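Long-range contacts in Esterase/lipase (Uncultured bacterium, PDB 3K6K), which probably hydrolyses carboxylic esters, as an alpha/beta hydrolase related to hormone-sensitive lipase: residues L102-S110 with I295-W303; S196-D204 with G248-D256. One frame throughout, in Å; residues are numbered along the deposited sequence.

Contact 1 lies on one face of the central, mostly parallel sheet of the alpha/beta hydrolase fold, and contact 2 beyond the end of its strand 243-248. Contact 1 joins helix 96-110, which follows strand 82-86, to helix 291-305 near the end of the chain, and so closes a loop of the sequence within which contact 2 is nested. Contact 2 ties the segment 196-204 to the segment 248-256, which leads into helix 254-266 and contains Glu251, probably the acid of a Ser157-His281-Glu251 triad. The two centres lie 24 Å apart, with nearest atoms about 9 Å from each other. Contact 1 belongs to the helical layer over the sheet, contact 2 to the loops that carry the probable acid and that border the second subunit.

Contact 1: L102-S110 with I295-W303; sequences LTTQLAKQS and ISIKEICHW
Cys301 is the bump that fits the hollow formed by Leu106, Gln109 and Ser110 on helix 96-110. With SG anti to its own carbonyl carbon (chi1 -73°), the sulfur reaches in to lie 3.6 Å from Gln109 CB and 3.8 Å from Ser110 CB. A small side chain suits the spot, because the backbones come close here, Ser110 CA lying 5.0 Å from Cys301 CA. The same closeness leaves Cys301 CB 3.4 Å from the carbonyl oxygen of Gln109.

One turn earlier, the two branches of Ile297 reach different neighbours. Its CD1 meets Leu102 CD1 at 3.8 Å, while CG2 touches Gln105 CB and the Gln109 amide, 3.4 Å from its OE1. The Gln109 chain crosses Ile297 at about a right angle, and its NE2 lies against Lys298 CD; the exposed Lys298 and partly exposed Gln109 border the apolar seam. Deeper down, Leu106 CD2 touches Ile300 CG2 at 4.0 Å.

The short axes cross at -50° and approach to 9.0 Å. Beneath them, Leu102 and Leu106 pack on Tyr85 of strand 82-86, and Ile300 on Val182 and Leu184 of strand 180-184 and Leu244 of strand 243-248, seating both helices on the sheet.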
ATOM      1  N   LEU A 102      -7.102 -21.457   5.097  1.00 18.08           N
ATOM      2  CA  LEU A 102      -7.212 -20.096   4.671  1.00 18.43           C
ATOM      3  C   LEU A 102      -8.530 -19.868   3.864  1.00 19.52           C
ATOM      4  O   LEU A 102      -9.296 -18.955   4.203  1.00 20.33           O
ATOM      5  CB  LEU A 102      -5.964 -19.716   3.897  1.00 17.07           C
ATOM      6  CG  LEU A 102      -5.915 -18.343   3.193  1.00 19.31           C
ATOM      7  CD1 LEU A 102      -6.599 -17.260   3.967  1.00 15.17           C
ATOM      8  CD2 LEU A 102      -4.466 -17.943   2.953  1.00 19.35           C
ATOM      9  N   THR A 103      -8.795 -20.713   2.846  1.00 19.04           N
ATOM     10  CA  THR A 103      -9.856 -20.493   1.833  1.00 17.77           C
ATOM     11  C   THR A 103     -11.269 -20.704   2.322  1.00 18.76           C
ATOM     12  O   THR A 103     -12.204 -20.066   1.834  1.00 18.97           O
ATOM     13  CB  THR A 103      -9.647 -21.335   0.551  1.00 17.61           C
ATOM     14  OG1 THR A 103      -9.753 -22.743   0.838  1.00 16.94           O
ATOM     15  CG2 THR A 103      -8.298 -21.034  -0.065  1.00 15.14           C
ATOM     16  N   THR A 104     -11.426 -21.589   3.300  1.00 18.61           N
ATOM     17  CA  THR A 104     -12.725 -21.778   3.917  1.00 17.88           C
ATOM     18  C   THR A 104     -13.102 -20.546   4.686  1.00 18.56           C
ATOM     19  O   THR A 104     -14.290 -20.190   4.742  1.00 17.93           O
ATOM     20  CB  THR A 104     -12.798 -23.031   4.844  1.00 17.57           C
ATOM     21  OG1 THR A 104     -11.738 -22.975   5.802  1.00 15.75           O
ATOM     22  CG2 THR A 104     -12.697 -24.352   4.018  1.00 16.03           C
ATOM     23  N   GLN A 105     -12.113 -19.883   5.279  1.00 18.80           N
ATOM     24  CA  GLN A 105     -12.394 -18.575   5.921  1.00 18.94           C
ATOM     25  C   GLN A 105     -12.758 -17.545   4.848  1.00 18.95           C
ATOM     26  O   GLN A 105     -13.751 -16.839   4.982  1.00 19.97           O
ATOM     27  CB  GLN A 105     -11.241 -18.068   6.833  1.00 18.76           C
ATOM     28  CG  GLN A 105     -10.904 -18.926   8.026  1.00 20.62           C
ATOM     29  CD  GLN A 105     -12.048 -18.999   9.062  1.00 26.26           C
ATOM     30  OE1 GLN A 105     -12.065 -19.879   9.975  1.00 27.58           O
ATOM     31  NE2 GLN A 105     -13.000 -18.085   8.932  1.00 23.16           N
ATOM     32  N   LEU A 106     -11.998 -17.477   3.757  1.00 19.45           N
ATOM     33  CA  LEU A 106     -12.351 -16.526   2.692  1.00 19.84           C
ATOM     34  C   LEU A 106     -13.821 -16.774   2.293  1.00 21.46           C
ATOM     35  O   LEU A 106     -14.603 -15.828   2.177  1.00 21.57           O
ATOM     36  CB  LEU A 106     -11.363 -16.614   1.551  1.00 19.58           C
ATOM     37  CG  LEU A 106      -9.933 -16.207   1.893  1.00 19.89           C
ATOM     38  CD1 LEU A 106      -8.960 -16.562   0.750  1.00 14.76           C
ATOM     39  CD2 LEU A 106      -9.886 -14.714   2.238  1.00 16.79           C
ATOM     40  N   ALA A 107     -14.206 -18.038   2.080  1.00 21.76           N
ATOM     41  CA  ALA A 107     -15.582 -18.359   1.640  1.00 22.39           C
ATOM     42  C   ALA A 107     -16.695 -17.927   2.664  1.00 23.35           C
ATOM     43  O   ALA A 107     -17.627 -17.230   2.309  1.00 23.18           O
ATOM     44  CB  ALA A 107     -15.691 -19.854   1.286  1.00 21.55           C
ATOM     45  N   LYS A 108     -16.571 -18.343   3.920  1.00 24.06           N
ATOM     46  CA  LYS A 108     -17.533 -18.016   4.924  1.00 26.21           C
ATOM     47  C   LYS A 108     -17.718 -16.489   5.157  1.00 27.60           C
ATOM     48  O   LYS A 108     -18.850 -15.980   5.074  1.00 26.65           O
ATOM     49  CB  LYS A 108     -17.155 -18.699   6.237  1.00 26.75           C
ATOM     50  CG  LYS A 108     -18.139 -18.459   7.363  1.00 25.42           C
ATOM     51  CD  LYS A 108     -17.832 -19.420   8.499  1.00 30.26           C
ATOM     52  CE  LYS A 108     -18.831 -19.307   9.653  1.00 35.06           C
ATOM     53  NZ  LYS A 108     -20.056 -20.193   9.467  1.00 37.78           N
ATOM     54  N   GLN A 109     -16.612 -15.781   5.440  1.00 27.97           N
ATOM     55  CA  GLN A 109     -16.628 -14.334   5.693  1.00 27.74           C
ATOM     56  C   GLN A 109     -16.930 -13.456   4.456  1.00 27.85           C
ATOM     57  O   GLN A 109     -17.198 -12.246   4.564  1.00 28.46           O
ATOM     58  CB  GLN A 109     -15.310 -13.908   6.303  1.00 27.47           C
ATOM     59  CG  GLN A 109     -14.739 -14.927   7.224  1.00 30.36           C
ATOM     60  CD  GLN A 109     -14.038 -14.348   8.394  1.00 33.40           C
ATOM     61  OE1 GLN A 109     -13.006 -14.870   8.830  1.00 35.03           O
ATOM     62  NE2 GLN A 109     -14.601 -13.273   8.951  1.00 36.82           N
ATOM     63  N   SER A 110     -16.903 -14.035   3.277  1.00 27.36           N
ATOM     64  CA  SER A 110     -17.250 -13.227   2.130  1.00 28.56           C
ATOM     65  C   SER A 110     -18.577 -13.615   1.492  1.00 28.64           C
ATOM     66  O   SER A 110     -18.941 -13.034   0.463  1.00 28.89           O
ATOM     67  CB  SER A 110     -16.142 -13.328   1.098  1.00 28.27           C
ATOM     68  OG  SER A 110     -16.040 -14.706   0.786  1.00 31.71           O
ATOM     69  N   ILE A 295      -7.806 -10.668  11.463  1.00 15.64           N
ATOM     70  CA  ILE A 295      -8.089  -9.295  11.053  1.00 14.95           C
ATOM     71  C   ILE A 295      -7.846  -9.112   9.545  1.00 14.69           C
ATOM     72  O   ILE A 295      -8.615  -8.439   8.857  1.00 14.17           O
ATOM     73  CB  ILE A 295      -7.243  -8.248  11.847  1.00 15.54           C
ATOM     74  CG1 ILE A 295      -7.286  -8.494  13.353  1.00 17.39           C
ATOM     75  CG2 ILE A 295      -7.726  -6.781  11.617  1.00 15.21           C
ATOM     76  CD1 ILE A 295      -6.253  -7.505  14.170  1.00 20.91           C
ATOM     77  N   SER A 296      -6.748  -9.664   9.023  1.00 13.85           N
ATOM     78  CA  SER A 296      -6.463  -9.490   7.609  1.00 11.89           C
ATOM     79  C   SER A 296      -7.577 -10.153   6.719  1.00 11.25           C
ATOM     80  O   SER A 296      -8.049  -9.594   5.729  1.00  9.80           O
ATOM     81  CB  SER A 296      -5.117 -10.089   7.286  1.00 10.09           C
ATOM     82  OG  SER A 296      -5.070 -10.282   5.902  1.00 10.38           O
ATOM     83  N   ILE A 297      -7.949 -11.367   7.084  1.00 11.78           N
ATOM     84  CA  ILE A 297      -9.053 -12.052   6.484  1.00 11.99           C
ATOM     85  C   ILE A 297     -10.337 -11.206   6.527  1.00 14.29           C
ATOM     86  O   ILE A 297     -11.070 -11.099   5.537  1.00 14.55           O
ATOM     87  CB  ILE A 297      -9.128 -13.486   7.082  1.00 12.00           C
ATOM     88  CG1 ILE A 297      -7.959 -14.343   6.431  1.00 11.25           C
ATOM     89  CG2 ILE A 297     -10.400 -14.154   6.743  1.00  9.47           C
ATOM     90  CD1 ILE A 297      -7.605 -15.611   7.212  1.00  9.31           C
ATOM     91  N   LYS A 298     -10.585 -10.561   7.653  1.00 16.49           N
ATOM     92  CA  LYS A 298     -11.783  -9.794   7.827  1.00 19.74           C
ATOM     93  C   LYS A 298     -11.767  -8.658   6.815  1.00 19.38           C
ATOM     94  O   LYS A 298     -12.751  -8.476   6.090  1.00 19.73           O
ATOM     95  CB  LYS A 298     -11.865  -9.254   9.258  1.00 21.21           C
ATOM     96  CG  LYS A 298     -13.303  -8.883   9.739  1.00 28.73           C
ATOM     97  CD  LYS A 298     -14.096 -10.115  10.370  1.00 36.71           C
ATOM     98  CE  LYS A 298     -13.890 -10.321  11.895  1.00 38.74           C
ATOM     99  NZ  LYS A 298     -12.628 -11.057  12.281  1.00 41.99           N
ATOM    100  N   GLU A 299     -10.643  -7.936   6.741  1.00 18.07           N
ATOM    101  CA  GLU A 299     -10.512  -6.821   5.824  1.00 17.64           C
ATOM    102  C   GLU A 299     -10.581  -7.214   4.342  1.00 17.95           C
ATOM    103  O   GLU A 299     -11.222  -6.491   3.548  1.00 16.90           O
ATOM    104  CB  GLU A 299      -9.233  -6.033   6.093  1.00 17.64           C
ATOM    105  CG  GLU A 299      -9.246  -5.382   7.419  1.00 19.10           C
ATOM    106  CD  GLU A 299      -7.988  -4.603   7.737  1.00 21.93           C
ATOM    107  OE1 GLU A 299      -7.966  -4.059   8.862  1.00 24.81           O
ATOM    108  OE2 GLU A 299      -7.050  -4.521   6.895  1.00 21.77           O
ATOM    109  N   ILE A 300      -9.926  -8.336   3.994  1.00 16.89           N
ATOM    110  CA  ILE A 300      -9.908  -8.850   2.639  1.00 16.00           C
ATOM    111  C   ILE A 300     -11.316  -9.128   2.195  1.00 17.55           C
ATOM    112  O   ILE A 300     -11.681  -8.832   1.046  1.00 16.52           O
ATOM    113  CB  ILE A 300      -9.118 -10.160   2.501  1.00 15.63           C
ATOM    114  CG1 ILE A 300      -7.588  -9.932   2.522  1.00 15.80           C
ATOM    115  CG2 ILE A 300      -9.478 -10.867   1.182  1.00 11.03           C
ATOM    116  CD1 ILE A 300      -6.850 -11.144   3.010  1.00 12.69           C
ATOM    117  N   CYS A 301     -12.101  -9.702   3.112  1.00 18.84           N
ATOM    118  CA  CYS A 301     -13.478 -10.064   2.794  1.00 21.03           C
ATOM    119  C   CYS A 301     -14.314  -8.805   2.636  1.00 21.21           C
ATOM    120  O   CYS A 301     -15.102  -8.713   1.708  1.00 22.32           O
ATOM    121  CB  CYS A 301     -14.077 -11.071   3.801  1.00 19.34           C
ATOM    122  SG  CYS A 301     -13.367 -12.761   3.559  1.00 25.72           S
ATOM    123  N   HIS A 302     -14.125  -7.839   3.513  1.00 21.82           N
ATOM    124  CA  HIS A 302     -14.814  -6.585   3.352  1.00 24.29           C
ATOM    125  C   HIS A 302     -14.498  -6.019   1.940  1.00 23.81           C
ATOM    126  O   HIS A 302     -15.400  -5.569   1.196  1.00 24.45           O
ATOM    127  CB  HIS A 302     -14.395  -5.611   4.458  1.00 25.20           C
ATOM    128  CG  HIS A 302     -15.322  -4.444   4.623  1.00 31.73           C
ATOM    129  ND1 HIS A 302     -16.471  -4.506   5.394  1.00 38.52           N
ATOM    130  CD2 HIS A 302     -15.273  -3.178   4.127  1.00 36.65           C
ATOM    131  CE1 HIS A 302     -17.087  -3.332   5.368  1.00 38.23           C
ATOM    132  NE2 HIS A 302     -16.387  -2.513   4.600  1.00 38.02           N
ATOM    133  N   TRP A 303     -13.222  -6.046   1.571  1.00 22.87           N
ATOM    134  CA  TRP A 303     -12.815  -5.558   0.289  1.00 22.04           C
ATOM    135  C   TRP A 303     -13.548  -6.331  -0.772  1.00 22.42           C
ATOM    136  O   TRP A 303     -14.130  -5.746  -1.696  1.00 22.28           O
ATOM    137  CB  TRP A 303     -11.345  -5.754   0.101  1.00 21.13           C
ATOM    138  CG  TRP A 303     -10.771  -4.979  -1.036  1.00 19.90           C
ATOM    139  CD1 TRP A 303     -10.304  -3.648  -1.014  1.00 17.36           C
ATOM    140  CD2 TRP A 303     -10.497  -5.466  -2.346  1.00 15.04           C
ATOM    141  NE1 TRP A 303      -9.815  -3.312  -2.262  1.00 13.07           N
ATOM    142  CE2 TRP A 303      -9.914  -4.407  -3.085  1.00 13.90           C
ATOM    143  CE3 TRP A 303     -10.678  -6.684  -2.967  1.00 12.64           C
ATOM    144  CZ2 TRP A 303      -9.496  -4.571  -4.424  1.00 16.09           C
ATOM    145  CZ3 TRP A 303     -10.300  -6.826  -4.276  1.00 13.87           C
ATOM    146  CH2 TRP A 303      -9.703  -5.778  -4.997  1.00 15.22           C
TER

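Contact 2: S196-D204 with G248-D256; sequences SNSNLADRD and GSEEALLSD
The backbones draw closest where Asn197 CA lies 4.5 Å from Ala252 CA, as helix 195-199 meets the type I turn Glu251-Leu254 that leads into helix 254-266. Ser196 and Ser255 exchange bonds there: Ser196 N donates to Ser255 OG at 2.9 Å, and Ser255 N to Ser196 OG at 2.6 Å. The Ser196 hydroxyl, held between its own N and carbonyl carbon (chi1 55°), also donates to Ala252 O from above the carbonyl plane, 62° out of it. Serine is short enough to serve these partners without separating the chains.

At the other end, Asp204 OD2 receives Ala252 N at 2.7 Å on its anti lone pair, and water 3 links this oxygen to Glu251 OE1. Asp204 thus holds the turn that Glu251 opens, through the N-H of the next residue. Glu251 OE1 is hydrogen-bonded to His281 ND1 and OE2 to Ser185 and Gly248 N, consistent with a triad acid held in place by its second shell.

Arg203 NH1 forms a salt bridge with Glu250, OE2 lying 2.6 Å away near the guanidinium plane, though that bond is weak in angle; the two flat groups are turned 30° apart. Arginine is long enough to offer NH1 to this matching charge and NH2 to Ala266 O of the second subunit. Leu200 CD2 lies over one guanidinium face, toward its rim, while its CD1 packs on Leu254 CD2 at 3.9 Å.

Pro209 of helix 209-220 lies against Asp204 and Ala252. Ser255 OG bonds to Glu262 of the second subunit, so both segments adjoin that subunit.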
ATOM      1  N   SER A 196      14.321  -6.524  -0.039  1.00 15.25           N
ATOM      2  CA  SER A 196      13.963  -7.423   1.068  1.00 14.52           C
ATOM      3  C   SER A 196      14.649  -8.779   0.895  1.00 16.24           C
ATOM      4  O   SER A 196      14.937  -9.456   1.890  1.00 16.80           O
ATOM      5  CB  SER A 196      12.427  -7.602   1.232  1.00 13.82           C
ATOM      6  OG  SER A 196      11.797  -8.041   0.025  1.00  8.68           O
ATOM      7  N   ASN A 197      14.899  -9.186  -0.344  1.00 17.69           N
ATOM      8  CA  ASN A 197      15.532 -10.496  -0.587  1.00 20.30           C
ATOM      9  C   ASN A 197      16.823 -10.679   0.172  1.00 21.63           C
ATOM     10  O   ASN A 197      17.159 -11.792   0.578  1.00 22.69           O
ATOM     11  CB  ASN A 197      15.810 -10.740  -2.061  1.00 19.31           C
ATOM     12  CG  ASN A 197      14.561 -10.798  -2.851  1.00 20.66           C
ATOM     13  OD1 ASN A 197      14.048 -11.877  -3.207  1.00 19.10           O
ATOM     14  ND2 ASN A 197      13.984  -9.636  -3.066  1.00 21.44           N
ATOM     15  N   SER A 198      17.550  -9.603   0.378  1.00 22.33           N
ATOM     16  CA  SER A 198      18.825  -9.771   1.064  1.00 23.90           C
ATOM     17  C   SER A 198      18.679  -9.197   2.456  1.00 23.87           C
ATOM     18  O   SER A 198      19.087  -9.803   3.443  1.00 24.99           O
ATOM     19  CB  SER A 198      19.966  -9.088   0.307  1.00 23.43           C
ATOM     20  OG  SER A 198      19.623  -7.749   0.032  1.00 22.94           O
ATOM     21  N   ASN A 199      18.003  -8.070   2.564  1.00 22.24           N
ATOM     22  CA  ASN A 199      17.874  -7.505   3.881  1.00 20.85           C
ATOM     23  C   ASN A 199      17.112  -8.315   4.900  1.00 20.44           C
ATOM     24  O   ASN A 199      17.478  -8.334   6.101  1.00 21.18           O
ATOM     25  CB  ASN A 199      17.374  -6.093   3.774  1.00 20.29           C
ATOM     26  CG  ASN A 199      18.471  -5.168   3.319  1.00 21.67           C
ATOM     27  OD1 ASN A 199      19.205  -4.655   4.139  1.00 21.63           O
ATOM     28  ND2 ASN A 199      18.606  -4.976   1.999  1.00 20.97           N
ATOM     29  N   LEU A 200      16.051  -8.972   4.442  1.00 18.57           N
ATOM     30  CA  LEU A 200      15.130  -9.516   5.376  1.00 17.67           C
ATOM     31  C   LEU A 200      15.199 -11.023   5.354  1.00 17.56           C
ATOM     32  O   LEU A 200      14.421 -11.678   6.035  1.00 16.89           O
ATOM     33  CB  LEU A 200      13.715  -9.016   5.105  1.00 16.25           C
ATOM     34  CG  LEU A 200      13.343  -7.528   5.283  1.00 17.99           C
ATOM     35  CD1 LEU A 200      11.893  -7.374   4.957  1.00 12.96           C
ATOM     36  CD2 LEU A 200      13.604  -6.965   6.680  1.00 18.71           C
ATOM     37  N   ALA A 201      16.170 -11.565   4.627  1.00 17.73           N
ATOM     38  CA  ALA A 201      16.316 -13.018   4.456  1.00 19.05           C
ATOM     39  C   ALA A 201      16.258 -13.824   5.748  1.00 19.63           C
ATOM     40  O   ALA A 201      15.481 -14.767   5.824  1.00 19.36           O
ATOM     41  CB  ALA A 201      17.607 -13.405   3.589  1.00 17.65           C
ATOM     42  N   ASP A 202      17.082 -13.441   6.706  1.00 20.43           N
ATOM     43  CA  ASP A 202      17.211 -14.062   7.985  1.00 21.96           C
ATOM     44  C   ASP A 202      16.054 -13.826   8.919  1.00 21.36           C
ATOM     45  O   ASP A 202      16.058 -14.322   9.977  1.00 21.79           O
ATOM     46  CB  ASP A 202      18.499 -13.598   8.671  1.00 26.43           C
ATOM     47  CG  ASP A 202      19.769 -13.906   7.868  1.00 24.59           C
ATOM     48  OD1 ASP A 202      19.771 -14.853   7.030  1.00 21.43           O
ATOM     49  OD2 ASP A 202      20.785 -13.208   8.108  1.00 21.78           O
ATOM     50  N   ARG A 203      15.079 -13.040   8.531  1.00 20.71           N
ATOM     51  CA  ARG A 203      13.934 -12.864   9.359  1.00 19.89           C
ATOM     52  C   ARG A 203      12.797 -13.743   8.848  1.00 19.29           C
ATOM     53  O   ARG A 203      11.768 -13.827   9.491  1.00 17.86           O
ATOM     54  CB  ARG A 203      13.480 -11.423   9.307  1.00 21.04           C
ATOM     55  CG  ARG A 203      14.195 -10.433  10.167  1.00 23.80           C
ATOM     56  CD  ARG A 203      13.087  -9.449  10.378  1.00 28.69           C
ATOM     57  NE  ARG A 203      13.416  -8.084  10.074  1.00 28.70           N
ATOM     58  CZ  ARG A 203      12.544  -7.078  10.045  1.00 26.74           C
ATOM     59  NH1 ARG A 203      11.247  -7.215  10.288  1.00 26.67           N
ATOM     60  NH2 ARG A 203      12.998  -5.903   9.749  1.00 29.47           N
ATOM     61  N   ASP A 204      12.995 -14.370   7.675  1.00 19.74           N
ATOM     62  CA  ASP A 204      11.975 -15.165   6.979  1.00 20.30           C
ATOM     63  C   ASP A 204      12.176 -16.676   7.161  1.00 21.78           C
ATOM     64  O   ASP A 204      13.089 -17.279   6.571  1.00 21.70           O
ATOM     65  CB  ASP A 204      11.989 -14.836   5.497  1.00 18.73           C
ATOM     66  CG  ASP A 204      10.707 -15.267   4.786  1.00 18.75           C
ATOM     67  OD1 ASP A 204      10.084 -16.281   5.197  1.00 14.13           O
ATOM     68  OD2 ASP A 204      10.306 -14.572   3.812  1.00 12.94           O
ATOM     69  N   GLY A 248       3.409  -9.408   5.158  1.00 14.05           N
ATOM     70  CA  GLY A 248       4.020  -9.194   6.460  1.00 13.93           C
ATOM     71  C   GLY A 248       5.375  -8.524   6.366  1.00 14.40           C
ATOM     72  O   GLY A 248       5.983  -8.484   5.276  1.00 15.67           O
ATOM     73  N   SER A 249       5.812  -7.965   7.485  1.00 13.13           N
ATOM     74  CA  SER A 249       7.132  -7.433   7.642  1.00 14.58           C
ATOM     75  C   SER A 249       8.235  -8.465   7.475  1.00 15.18           C
ATOM     76  O   SER A 249       9.302  -8.117   6.937  1.00 15.22           O
ATOM     77  CB  SER A 249       7.304  -6.822   9.047  1.00 14.60           C
ATOM     78  OG  SER A 249       6.526  -7.542  10.027  1.00 14.87           O
ATOM     79  N   GLU A 250       8.036  -9.683   7.990  1.00 14.77           N
ATOM     80  CA  GLU A 250       9.164 -10.643   8.076  1.00 14.12           C
ATOM     81  C   GLU A 250       9.298 -11.451   6.786  1.00 14.50           C
ATOM     82  O   GLU A 250       9.299 -12.719   6.751  1.00 15.06           O
ATOM     83  CB  GLU A 250       9.042 -11.574   9.268  1.00 13.84           C
ATOM     84  CG  GLU A 250       8.695 -10.885  10.551  1.00 15.20           C
ATOM     85  CD  GLU A 250       9.603  -9.761  10.913  1.00 18.57           C
ATOM     86  OE1 GLU A 250      10.764 -10.016  11.234  1.00 19.60           O
ATOM     87  OE2 GLU A 250       9.152  -8.593  10.931  1.00 24.03           O
ATOM     88  N   GLU A 251       9.437 -10.718   5.702  1.00 13.65           N
ATOM     89  CA  GLU A 251       9.330 -11.342   4.414  1.00 13.49           C
ATOM     90  C   GLU A 251      10.488 -11.030   3.448  1.00 14.04           C
ATOM     91  O   GLU A 251      10.722  -9.880   3.036  1.00 13.17           O
ATOM     92  CB  GLU A 251       7.977 -10.980   3.808  1.00 12.66           C
ATOM     93  CG  GLU A 251       6.837 -11.572   4.577  1.00 11.96           C
ATOM     94  CD  GLU A 251       5.711 -12.026   3.673  1.00 15.28           C
ATOM     95  OE1 GLU A 251       6.054 -12.637   2.659  1.00 14.18           O
ATOM     96  OE2 GLU A 251       4.493 -11.789   3.947  1.00 17.15           O
ATOM     97  N   ALA A 252      11.210 -12.084   3.088  1.00 14.28           N
ATOM     98  CA  ALA A 252      12.228 -11.978   2.046  1.00 14.76           C
ATOM     99  C   ALA A 252      11.610 -11.370   0.745  1.00 14.67           C
ATOM    100  O   ALA A 252      12.331 -10.755  -0.026  1.00 15.76           O
ATOM    101  CB  ALA A 252      12.798 -13.364   1.746  1.00 13.37           C
ATOM    102  N   LEU A 253      10.302 -11.594   0.528  1.00 13.41           N
ATOM    103  CA  LEU A 253       9.537 -11.193  -0.676  1.00 12.90           C
ATOM    104  C   LEU A 253       8.632  -9.931  -0.429  1.00 12.70           C
ATOM    105  O   LEU A 253       7.646  -9.671  -1.127  1.00 11.93           O
ATOM    106  CB  LEU A 253       8.703 -12.366  -1.208  1.00 11.53           C
ATOM    107  CG  LEU A 253       9.391 -13.717  -1.483  1.00 12.91           C
ATOM    108  CD1 LEU A 253       8.463 -14.707  -2.182  1.00 11.41           C
ATOM    109  CD2 LEU A 253      10.641 -13.479  -2.349  1.00 11.87           C
ATOM    110  N   LEU A 254       8.976  -9.178   0.589  1.00 12.62           N
ATOM    111  CA  LEU A 254       8.344  -7.896   0.830  1.00 13.01           C
ATOM    112  C   LEU A 254       8.518  -6.967  -0.348  1.00 13.23           C
ATOM    113  O   LEU A 254       7.584  -6.215  -0.661  1.00 13.60           O
ATOM    114  CB  LEU A 254       8.905  -7.194   2.069  1.00 11.92           C
ATOM    115  CG  LEU A 254       8.295  -5.805   2.386  1.00 12.94           C
ATOM    116  CD1 LEU A 254       6.857  -5.918   2.755  1.00  9.52           C
ATOM    117  CD2 LEU A 254       9.076  -5.095   3.551  1.00 10.56           C
ATOM    118  N   SER A 255       9.695  -6.967  -0.979  1.00 12.70           N
ATOM    119  CA  SER A 255       9.883  -6.008  -2.070  1.00 12.37           C
ATOM    120  C   SER A 255       9.079  -6.474  -3.303  1.00 12.14           C
ATOM    121  O   SER A 255       8.900  -5.686  -4.213  1.00 12.02           O
ATOM    122  CB  SER A 255      11.359  -5.755  -2.396  1.00 11.61           C
ATOM    123  OG  SER A 255      12.072  -5.263  -1.262  1.00 10.70           O
ATOM    124  N   ASP A 256       8.578  -7.725  -3.315  1.00 10.88           N
ATOM    125  CA  ASP A 256       7.652  -8.178  -4.380  1.00 12.71           C
ATOM    126  C   ASP A 256       6.307  -7.400  -4.317  1.00 12.32           C
ATOM    127  O   ASP A 256       5.761  -6.932  -5.347  1.00 12.09           O
ATOM    128  CB  ASP A 256       7.345  -9.698  -4.320  1.00 13.18           C
ATOM    129  CG  ASP A 256       8.435 -10.595  -5.016  1.00 16.56           C
ATOM    130  OD1 ASP A 256       8.064 -11.638  -5.549  1.00 21.45           O
ATOM    131  OD2 ASP A 256       9.637 -10.287  -5.062  1.00 14.58           O
TER
HETATM  132  O   HOH W   1      11.178  -9.347  -3.129  1.00 18.64           O
HETATM  133  O   HOH W   2      11.246 -12.786  11.952  1.00 20.36           O
HETATM  134  O   HOH W   3       8.547 -13.703   2.024  1.00 14.82           O
HETATM  135  O   HOH W   4       8.244 -15.279   6.797  1.00 16.92           O